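Local coordinates for dual specificity protein phosphatase 15 (Homo sapiens, PDB 1YZ4) that dephosphorylates phosphotyrosine, phosphoserine and phosphothreonine in proteins, as the catalytic domain of a dual-specificity phosphatase of the protein-tyrosine phosphatase family, at residues A[60-74]-A[130-142]. The protein carries 1 engineered substitution. Sequence-based numbering, arbitrary orientation.
Sequences DTPEVPIKKHFKECI and PNPGFRQQLEEFG
Both faces of the Phe134 ring are occupied: Ile66 CG1 makes a CH-pi contact over one, 3.5 Å from the ring centroid, Asn131 CG lies over the opposite face, toward the rim, and the backbone O of Val64 sits at the ring edge. A second flat pair is T-shaped: the edge of Phe70 points at the face of Phe141, planes 86° apart and centroids 5.2 Å apart, with Ile74 CD1 near Phe141 CZ; Lys67 CA lies over the centre of one Phe70 face. Asn131 is the N-cap of helix 132-143, its OD1 accepting from Phe134 N at 2.8 Å. With Asn131 CG between backbone N and carbonyl carbon (chi1 76°), OD1 turns back to the first helical turn while ND2 donates a hydrogen bond to Asp60 OD1 (2.9 Å), on the syn side but tilted out of the carboxylate plane. In the dual-specificity phosphatase fold this joins the loop leading into helix 70-82 to helix 132-143; Asp60 lies about 7 Å, between side chains, from Ser91, the engineered replacement at the predicted phosphocysteine position. Farther along, the extended Gln137 side chain inserts its amide between backbone groups: NE2 donates almost straight (175°) to Val64 O at 2.8 Å, from above the carbonyl plane, while OE1, less surely placed, accepts from Lys67 N.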
ATOM      1  N   ASP A  60      -7.477 -11.366  -5.349  1.00 18.44           N
ATOM      2  CA  ASP A  60      -7.680 -11.418  -3.910  1.00 18.57           C
ATOM      3  C   ASP A  60      -8.134 -12.794  -3.430  1.00 18.64           C
ATOM      4  O   ASP A  60      -9.330 -13.036  -3.266  1.00 17.47           O
ATOM      5  CB  ASP A  60      -8.699 -10.366  -3.456  1.00 18.87           C
ATOM      6  CG  ASP A  60      -8.839 -10.324  -1.942  1.00 17.83           C
ATOM      7  OD1 ASP A  60      -7.824 -10.632  -1.280  1.00 17.20           O
ATOM      8  OD2 ASP A  60      -9.931  -9.983  -1.418  1.00  7.83           O
ATOM      9  N   THR A  61      -7.174 -13.698  -3.234  1.00 18.90           N
ATOM     10  CA  THR A  61      -7.455 -15.041  -2.731  1.00 19.53           C
ATOM     11  C   THR A  61      -6.331 -15.361  -1.761  1.00 21.73           C
ATOM     12  O   THR A  61      -5.176 -14.999  -1.992  1.00 20.90           O
ATOM     13  CB  THR A  61      -7.489 -16.111  -3.849  1.00 19.04           C
ATOM     14  OG1 THR A  61      -6.185 -16.677  -4.019  1.00 26.24           O
ATOM     15  CG2 THR A  61      -7.943 -15.499  -5.161  1.00 23.15           C
ATOM     16  N   PRO A  62      -6.652 -16.040  -0.653  1.00 24.90           N
ATOM     17  CA  PRO A  62      -5.635 -16.383   0.345  1.00 25.04           C
ATOM     18  C   PRO A  62      -4.468 -17.248  -0.116  1.00 26.04           C
ATOM     19  O   PRO A  62      -3.466 -17.358   0.590  1.00 23.86           O
ATOM     20  CB  PRO A  62      -6.454 -17.028   1.471  1.00 27.32           C
ATOM     21  CG  PRO A  62      -7.660 -17.575   0.764  1.00 25.67           C
ATOM     22  CD  PRO A  62      -7.990 -16.494  -0.230  1.00 25.10           C
ATOM     23  N   GLU A  63      -4.579 -17.845  -1.298  1.00 27.34           N
ATOM     24  CA  GLU A  63      -3.504 -18.694  -1.806  1.00 30.57           C
ATOM     25  C   GLU A  63      -2.465 -17.935  -2.634  1.00 27.41           C
ATOM     26  O   GLU A  63      -1.355 -18.422  -2.870  1.00 26.10           O
ATOM     27  CB  GLU A  63      -4.095 -19.834  -2.635  1.00 38.35           C
ATOM     28  CG  GLU A  63      -4.928 -20.798  -1.815  1.00 48.98           C
ATOM     29  CD  GLU A  63      -5.365 -22.010  -2.612  1.00 55.30           C
ATOM     30  OE1 GLU A  63      -4.487 -22.683  -3.196  1.00 58.46           O
ATOM     31  OE2 GLU A  63      -6.583 -22.290  -2.650  1.00 59.50           O
ATOM     32  N   VAL A  64      -2.829 -16.740  -3.073  1.00 21.86           N
ATOM     33  CA  VAL A  64      -1.936 -15.922  -3.871  1.00 21.01           C
ATOM     34  C   VAL A  64      -0.784 -15.371  -3.040  1.00 20.10           C
ATOM     35  O   VAL A  64      -0.993 -14.719  -2.022  1.00 21.21           O
ATOM     36  CB  VAL A  64      -2.701 -14.762  -4.504  1.00 20.99           C
ATOM     37  CG1 VAL A  64      -1.771 -13.936  -5.360  1.00 20.20           C
ATOM     38  CG2 VAL A  64      -3.857 -15.309  -5.332  1.00 22.76           C
ATOM     39  N   PRO A  65       0.456 -15.626  -3.472  1.00 19.27           N
ATOM     40  CA  PRO A  65       1.628 -15.141  -2.739  1.00 17.74           C
ATOM     41  C   PRO A  65       2.006 -13.688  -3.023  1.00 16.02           C
ATOM     42  O   PRO A  65       3.016 -13.439  -3.672  1.00 13.03           O
ATOM     43  CB  PRO A  65       2.715 -16.108  -3.178  1.00 16.16           C
ATOM     44  CG  PRO A  65       2.367 -16.312  -4.625  1.00 18.87           C
ATOM     45  CD  PRO A  65       0.861 -16.491  -4.597  1.00 15.33           C
ATOM     46  N   ILE A  66       1.206 -12.735  -2.535  1.00 18.00           N
ATOM     47  CA  ILE A  66       1.517 -11.316  -2.750  1.00 16.64           C
ATOM     48  C   ILE A  66       2.831 -10.971  -2.076  1.00 15.81           C
ATOM     49  O   ILE A  66       3.433  -9.943  -2.379  1.00 15.73           O
ATOM     50  CB  ILE A  66       0.444 -10.346  -2.163  1.00 18.73           C
ATOM     51  CG1 ILE A  66      -0.350 -11.029  -1.059  1.00 13.77           C
ATOM     52  CG2 ILE A  66      -0.445  -9.802  -3.261  1.00 25.80           C
ATOM     53  CD1 ILE A  66       0.434 -11.238   0.185  1.00 20.42           C
ATOM     54  N   LYS A  67       3.264 -11.827  -1.154  1.00 15.09           N
ATOM     55  CA  LYS A  67       4.509 -11.594  -0.430  1.00 16.93           C
ATOM     56  C   LYS A  67       5.684 -11.527  -1.388  1.00 15.91           C
ATOM     57  O   LYS A  67       6.730 -10.973  -1.057  1.00 16.73           O
ATOM     58  CB  LYS A  67       4.749 -12.687   0.621  1.00 15.65           C
ATOM     59  CG  LYS A  67       5.166 -14.053   0.081  1.00 20.42           C
ATOM     60  CD  LYS A  67       5.097 -15.097   1.194  1.00 26.29           C
ATOM     61  CE  LYS A  67       5.638 -16.454   0.767  1.00 29.36           C
ATOM     62  NZ  LYS A  67       7.130 -16.486   0.712  1.00 33.75           N
ATOM     63  N   LYS A  68       5.510 -12.086  -2.581  1.00 17.19           N
ATOM     64  CA  LYS A  68       6.573 -12.055  -3.570  1.00 20.92           C
ATOM     65  C   LYS A  68       6.750 -10.653  -4.147  1.00 19.27           C
ATOM     66  O   LYS A  68       7.745 -10.375  -4.811  1.00 17.92           O
ATOM     67  CB  LYS A  68       6.291 -13.056  -4.693  1.00 25.08           C
ATOM     68  CG  LYS A  68       6.489 -14.512  -4.273  1.00 34.08           C
ATOM     69  CD  LYS A  68       6.158 -15.477  -5.414  1.00 40.65           C
ATOM     70  CE  LYS A  68       6.252 -16.940  -4.979  1.00 38.75           C
ATOM     71  NZ  LYS A  68       5.802 -17.857  -6.069  1.00 41.69           N
ATOM     72  N   HIS A  69       5.792  -9.767  -3.888  1.00 15.18           N
ATOM     73  CA  HIS A  69       5.882  -8.403  -4.397  1.00 17.67           C
ATOM     74  C   HIS A  69       6.128  -7.352  -3.312  1.00 15.11           C
ATOM     75  O   HIS A  69       6.199  -6.158  -3.605  1.00 14.59           O
ATOM     76  CB  HIS A  69       4.619  -8.042  -5.186  1.00 19.92           C
ATOM     77  CG  HIS A  69       4.375  -8.918  -6.376  1.00 23.52           C
ATOM     78  ND1 HIS A  69       3.714 -10.125  -6.291  1.00 24.25           N
ATOM     79  CD2 HIS A  69       4.710  -8.763  -7.680  1.00 23.91           C
ATOM     80  CE1 HIS A  69       3.651 -10.675  -7.491  1.00 26.01           C
ATOM     81  NE2 HIS A  69       4.248  -9.869  -8.353  1.00 21.85           N
ATOM     82  N   PHE A  70       6.266  -7.800  -2.068  1.00 11.30           N
ATOM     83  CA  PHE A  70       6.510  -6.900  -0.946  1.00 12.27           C
ATOM     84  C   PHE A  70       7.751  -6.022  -1.108  1.00 12.07           C
ATOM     85  O   PHE A  70       7.688  -4.803  -0.933  1.00  9.05           O
ATOM     86  CB  PHE A  70       6.646  -7.694   0.361  1.00 14.91           C
ATOM     87  CG  PHE A  70       5.337  -8.222   0.906  1.00 17.25           C
ATOM     88  CD1 PHE A  70       4.137  -8.013   0.228  1.00 15.45           C
ATOM     89  CD2 PHE A  70       5.309  -8.912   2.117  1.00 17.30           C
ATOM     90  CE1 PHE A  70       2.930  -8.480   0.744  1.00 15.34           C
ATOM     91  CE2 PHE A  70       4.104  -9.386   2.645  1.00 17.97           C
ATOM     92  CZ  PHE A  70       2.911  -9.166   1.955  1.00 17.69           C
ATOM     93  N   LYS A  71       8.880  -6.645  -1.433  1.00 13.26           N
ATOM     94  CA  LYS A  71      10.130  -5.915  -1.578  1.00 13.96           C
ATOM     95  C   LYS A  71      10.038  -4.792  -2.602  1.00 12.73           C
ATOM     96  O   LYS A  71      10.318  -3.631  -2.303  1.00 10.05           O
ATOM     97  CB  LYS A  71      11.259  -6.869  -1.976  1.00 16.74           C
ATOM     98  CG  LYS A  71      12.621  -6.192  -2.037  1.00 25.57           C
ATOM     99  CD  LYS A  71      13.682  -7.058  -2.710  1.00 31.54           C
ATOM    100  CE  LYS A  71      13.950  -8.348  -1.959  1.00 35.32           C
ATOM    101  NZ  LYS A  71      15.033  -9.139  -2.619  1.00 37.56           N
ATOM    102  N   GLU A  72       9.640  -5.143  -3.816  1.00 10.75           N
ATOM    103  CA  GLU A  72       9.538  -4.153  -4.871  1.00 13.02           C
ATOM    104  C   GLU A  72       8.523  -3.043  -4.558  1.00  9.65           C
ATOM    105  O   GLU A  72       8.775  -1.884  -4.866  1.00  9.35           O
ATOM    106  CB  GLU A  72       9.204  -4.845  -6.198  1.00 15.58           C
ATOM    107  CG  GLU A  72       7.830  -5.496  -6.250  1.00 20.85           C
ATOM    108  CD  GLU A  72       7.677  -6.423  -7.443  1.00 22.66           C
ATOM    109  OE1 GLU A  72       7.893  -5.969  -8.587  1.00 24.97           O
ATOM    110  OE2 GLU A  72       7.344  -7.606  -7.234  1.00 23.36           O
ATOM    111  N   CYS A  73       7.392  -3.386  -3.944  1.00  5.96           N
ATOM    112  CA  CYS A  73       6.390  -2.376  -3.615  1.00 10.76           C
ATOM    113  C   CYS A  73       6.905  -1.419  -2.548  1.00 13.21           C
ATOM    114  O   CYS A  73       6.738  -0.196  -2.648  1.00 13.34           O
ATOM    115  CB  CYS A  73       5.091  -3.028  -3.115  1.00 13.86           C
ATOM    116  SG  CYS A  73       4.038  -3.802  -4.383  1.00  9.99           S
ATOM    117  N   ILE A  74       7.528  -1.977  -1.517  1.00 12.11           N
ATOM    118  CA  ILE A  74       8.054  -1.155  -0.442  1.00 15.98           C
ATOM    119  C   ILE A  74       9.166  -0.233  -0.943  1.00 17.01           C
ATOM    120  O   ILE A  74       9.298   0.896  -0.477  1.00 17.55           O
ATOM    121  CB  ILE A  74       8.569  -2.038   0.707  1.00 18.74           C
ATOM    122  CG1 ILE A  74       7.376  -2.709   1.395  1.00 20.76           C
ATOM    123  CG2 ILE A  74       9.384  -1.213   1.687  1.00 16.77           C
ATOM    124  CD1 ILE A  74       7.748  -3.665   2.513  1.00 21.51           C
ATOM    125  N   PRO A 130      -7.272  -7.477   5.283  1.00 15.65           N
ATOM    126  CA  PRO A 130      -6.614  -8.398   4.352  1.00 14.49           C
ATOM    127  C   PRO A 130      -7.150  -9.812   4.571  1.00 15.38           C
ATOM    128  O   PRO A 130      -7.491 -10.184   5.695  1.00 13.04           O
ATOM    129  CB  PRO A 130      -5.132  -8.246   4.702  1.00 12.53           C
ATOM    130  CG  PRO A 130      -5.151  -7.808   6.117  1.00 13.99           C
ATOM    131  CD  PRO A 130      -6.294  -6.837   6.176  1.00 11.56           C
ATOM    132  N   ASN A 131      -7.244 -10.596   3.499  1.00 16.97           N
ATOM    133  CA  ASN A 131      -7.764 -11.954   3.621  1.00 16.77           C
ATOM    134  C   ASN A 131      -6.873 -12.825   4.525  1.00 15.92           C
ATOM    135  O   ASN A 131      -5.684 -12.544   4.706  1.00 16.16           O
ATOM    136  CB  ASN A 131      -7.948 -12.587   2.225  1.00 12.94           C
ATOM    137  CG  ASN A 131      -6.638 -13.031   1.588  1.00 17.39           C
ATOM    138  OD1 ASN A 131      -5.879 -13.806   2.182  1.00 21.48           O
ATOM    139  ND2 ASN A 131      -6.373 -12.557   0.363  1.00  8.48           N
ATOM    140  N   PRO A 132      -7.443 -13.894   5.108  1.00 17.92           N
ATOM    141  CA  PRO A 132      -6.708 -14.803   5.998  1.00 17.97           C
ATOM    142  C   PRO A 132      -5.314 -15.207   5.513  1.00 18.04           C
ATOM    143  O   PRO A 132      -4.366 -15.245   6.299  1.00 17.55           O
ATOM    144  CB  PRO A 132      -7.648 -15.999   6.110  1.00 18.51           C
ATOM    145  CG  PRO A 132      -8.991 -15.360   6.023  1.00 19.43           C
ATOM    146  CD  PRO A 132      -8.812 -14.393   4.883  1.00 16.22           C
ATOM    147  N   GLY A 133      -5.191 -15.505   4.221  1.00 15.40           N
ATOM    148  CA  GLY A 133      -3.904 -15.910   3.681  1.00 13.25           C
ATOM    149  C   GLY A 133      -2.872 -14.801   3.665  1.00 12.54           C
ATOM    150  O   GLY A 133      -1.685 -15.036   3.908  1.00  9.70           O
ATOM    151  N   PHE A 134      -3.317 -13.582   3.380  1.00 12.40           N
ATOM    152  CA  PHE A 134      -2.397 -12.450   3.345  1.00 13.67           C
ATOM    153  C   PHE A 134      -1.924 -12.094   4.751  1.00 12.74           C
ATOM    154  O   PHE A 134      -0.829 -11.570   4.933  1.00 12.80           O
ATOM    155  CB  PHE A 134      -3.068 -11.228   2.698  1.00 11.23           C
ATOM    156  CG  PHE A 134      -3.389 -11.414   1.244  1.00  9.74           C
ATOM    157  CD1 PHE A 134      -2.915 -12.523   0.546  1.00  9.21           C
ATOM    158  CD2 PHE A 134      -4.146 -10.468   0.563  1.00  9.27           C
ATOM    159  CE1 PHE A 134      -3.192 -12.683  -0.810  1.00  9.28           C
ATOM    160  CE2 PHE A 134      -4.427 -10.618  -0.789  1.00 10.41           C
ATOM    161  CZ  PHE A 134      -3.950 -11.728  -1.478  1.00  9.73           C
ATOM    162  N   ARG A 135      -2.752 -12.385   5.746  1.00 14.48           N
ATOM    163  CA  ARG A 135      -2.393 -12.083   7.124  1.00 17.72           C
ATOM    164  C   ARG A 135      -1.250 -12.991   7.569  1.00 16.85           C
ATOM    165  O   ARG A 135      -0.353 -12.558   8.294  1.00 16.96           O
ATOM    166  CB  ARG A 135      -3.638 -12.218   8.016  1.00 18.01           C
ATOM    167  CG  ARG A 135      -4.788 -11.338   7.494  1.00 21.01           C
ATOM    168  CD  ARG A 135      -6.127 -11.573   8.168  1.00 20.83           C
ATOM    169  NE  ARG A 135      -6.236 -10.910   9.460  1.00 24.09           N
ATOM    170  CZ  ARG A 135      -7.101  -9.939   9.738  1.00 23.29           C
ATOM    171  NH1 ARG A 135      -7.943  -9.497   8.815  1.00 25.21           N
ATOM    172  NH2 ARG A 135      -7.137  -9.422  10.955  1.00 27.96           N
ATOM    173  N   GLN A 136      -1.266 -14.239   7.100  1.00 18.59           N
ATOM    174  CA  GLN A 136      -0.217 -15.205   7.430  1.00 18.67           C
ATOM    175  C   GLN A 136       1.071 -14.765   6.762  1.00 18.11           C
ATOM    176  O   GLN A 136       2.147 -14.815   7.368  1.00 13.61           O
ATOM    177  CB  GLN A 136      -0.590 -16.604   6.936  1.00 22.16           C
ATOM    178  CG  GLN A 136      -1.787 -17.208   7.653  1.00 33.71           C
ATOM    179  CD  GLN A 136      -2.076 -18.635   7.224  1.00 39.08           C
ATOM    180  OE1 GLN A 136      -2.497 -18.889   6.091  1.00 42.25           O
ATOM    181  NE2 GLN A 136      -1.845 -19.577   8.131  1.00 43.52           N
ATOM    182  N   GLN A 137       0.948 -14.337   5.506  1.00 15.56           N
ATOM    183  CA  GLN A 137       2.088 -13.863   4.745  1.00 14.82           C
ATOM    184  C   GLN A 137       2.651 -12.626   5.441  1.00 16.49           C
ATOM    185  O   GLN A 137       3.862 -12.392   5.428  1.00 13.81           O
ATOM    186  CB  GLN A 137       1.671 -13.540   3.306  1.00 14.17           C
ATOM    187  CG  GLN A 137       1.300 -14.774   2.503  1.00 10.24           C
ATOM    188  CD  GLN A 137       0.957 -14.466   1.056  1.00 13.18           C
ATOM    189  OE1 GLN A 137       1.682 -13.742   0.370  1.00 10.43           O
ATOM    190  NE2 GLN A 137      -0.144 -15.033   0.578  1.00 10.54           N
ATOM    191  N   LEU A 138       1.771 -11.839   6.053  1.00 15.51           N
ATOM    192  CA  LEU A 138       2.216 -10.655   6.782  1.00 18.44           C
ATOM    193  C   LEU A 138       2.961 -11.138   8.031  1.00 17.81           C
ATOM    194  O   LEU A 138       3.954 -10.544   8.449  1.00 15.97           O
ATOM    195  CB  LEU A 138       1.016  -9.774   7.163  1.00 13.02           C
ATOM    196  CG  LEU A 138       0.439  -8.958   5.993  1.00 15.39           C
ATOM    197  CD1 LEU A 138      -0.940  -8.416   6.348  1.00  4.00           C
ATOM    198  CD2 LEU A 138       1.405  -7.810   5.639  1.00 13.19           C
ATOM    199  N   GLU A 139       2.478 -12.232   8.608  1.00 20.65           N
ATOM    200  CA  GLU A 139       3.099 -12.823   9.789  1.00 24.79           C
ATOM    201  C   GLU A 139       4.549 -13.175   9.446  1.00 24.98           C
ATOM    202  O   GLU A 139       5.474 -12.803  10.166  1.00 19.97           O
ATOM    203  CB  GLU A 139       2.350 -14.095  10.198  1.00 29.09           C
ATOM    204  CG  GLU A 139       1.590 -14.002  11.509  1.00 38.68           C
ATOM    205  CD  GLU A 139       2.504 -13.930  12.712  1.00 40.29           C
ATOM    206  OE1 GLU A 139       3.308 -12.979  12.798  1.00 45.89           O
ATOM    207  OE2 GLU A 139       2.417 -14.825  13.574  1.00 46.21           O
ATOM    208  N   GLU A 140       4.725 -13.899   8.341  1.00 25.98           N
ATOM    209  CA  GLU A 140       6.050 -14.304   7.881  1.00 26.75           C
ATOM    210  C   GLU A 140       6.928 -13.074   7.731  1.00 23.66           C
ATOM    211  O   GLU A 140       7.962 -12.953   8.375  1.00 22.89           O
ATOM    212  CB  GLU A 140       5.966 -14.997   6.519  1.00 31.66           C
ATOM    213  CG  GLU A 140       5.388 -16.402   6.522  1.00 42.80           C
ATOM    214  CD  GLU A 140       5.224 -16.962   5.109  1.00 47.88           C
ATOM    215  OE1 GLU A 140       6.217 -16.958   4.339  1.00 47.51           O
ATOM    216  OE2 GLU A 140       4.100 -17.406   4.775  1.00 47.11           O
ATOM    217  N   PHE A 141       6.489 -12.167   6.866  1.00 21.10           N
ATOM    218  CA  PHE A 141       7.208 -10.936   6.576  1.00 19.07           C
ATOM    219  C   PHE A 141       7.686 -10.230   7.839  1.00 21.02           C
ATOM    220  O   PHE A 141       8.819  -9.744   7.896  1.00 19.48           O
ATOM    221  CB  PHE A 141       6.319  -9.994   5.768  1.00 12.91           C
ATOM    222  CG  PHE A 141       6.976  -8.690   5.426  1.00 14.96           C
ATOM    223  CD1 PHE A 141       7.957  -8.628   4.438  1.00 13.62           C
ATOM    224  CD2 PHE A 141       6.643  -7.526   6.121  1.00 11.97           C
ATOM    225  CE1 PHE A 141       8.598  -7.429   4.147  1.00 18.60           C
ATOM    226  CE2 PHE A 141       7.277  -6.321   5.839  1.00 15.18           C
ATOM    227  CZ  PHE A 141       8.261  -6.270   4.849  1.00 19.20           C
ATOM    228  N   GLY A 142       6.821 -10.173   8.846  1.00 20.16           N
ATOM    229  CA  GLY A 142       7.190  -9.517  10.085  1.00 20.71           C
ATOM    230  C   GLY A 142       8.386 -10.178  10.740  1.00 21.69           C
ATOM    231  O   GLY A 142       9.315  -9.507  11.189  1.00 20.18           O
TER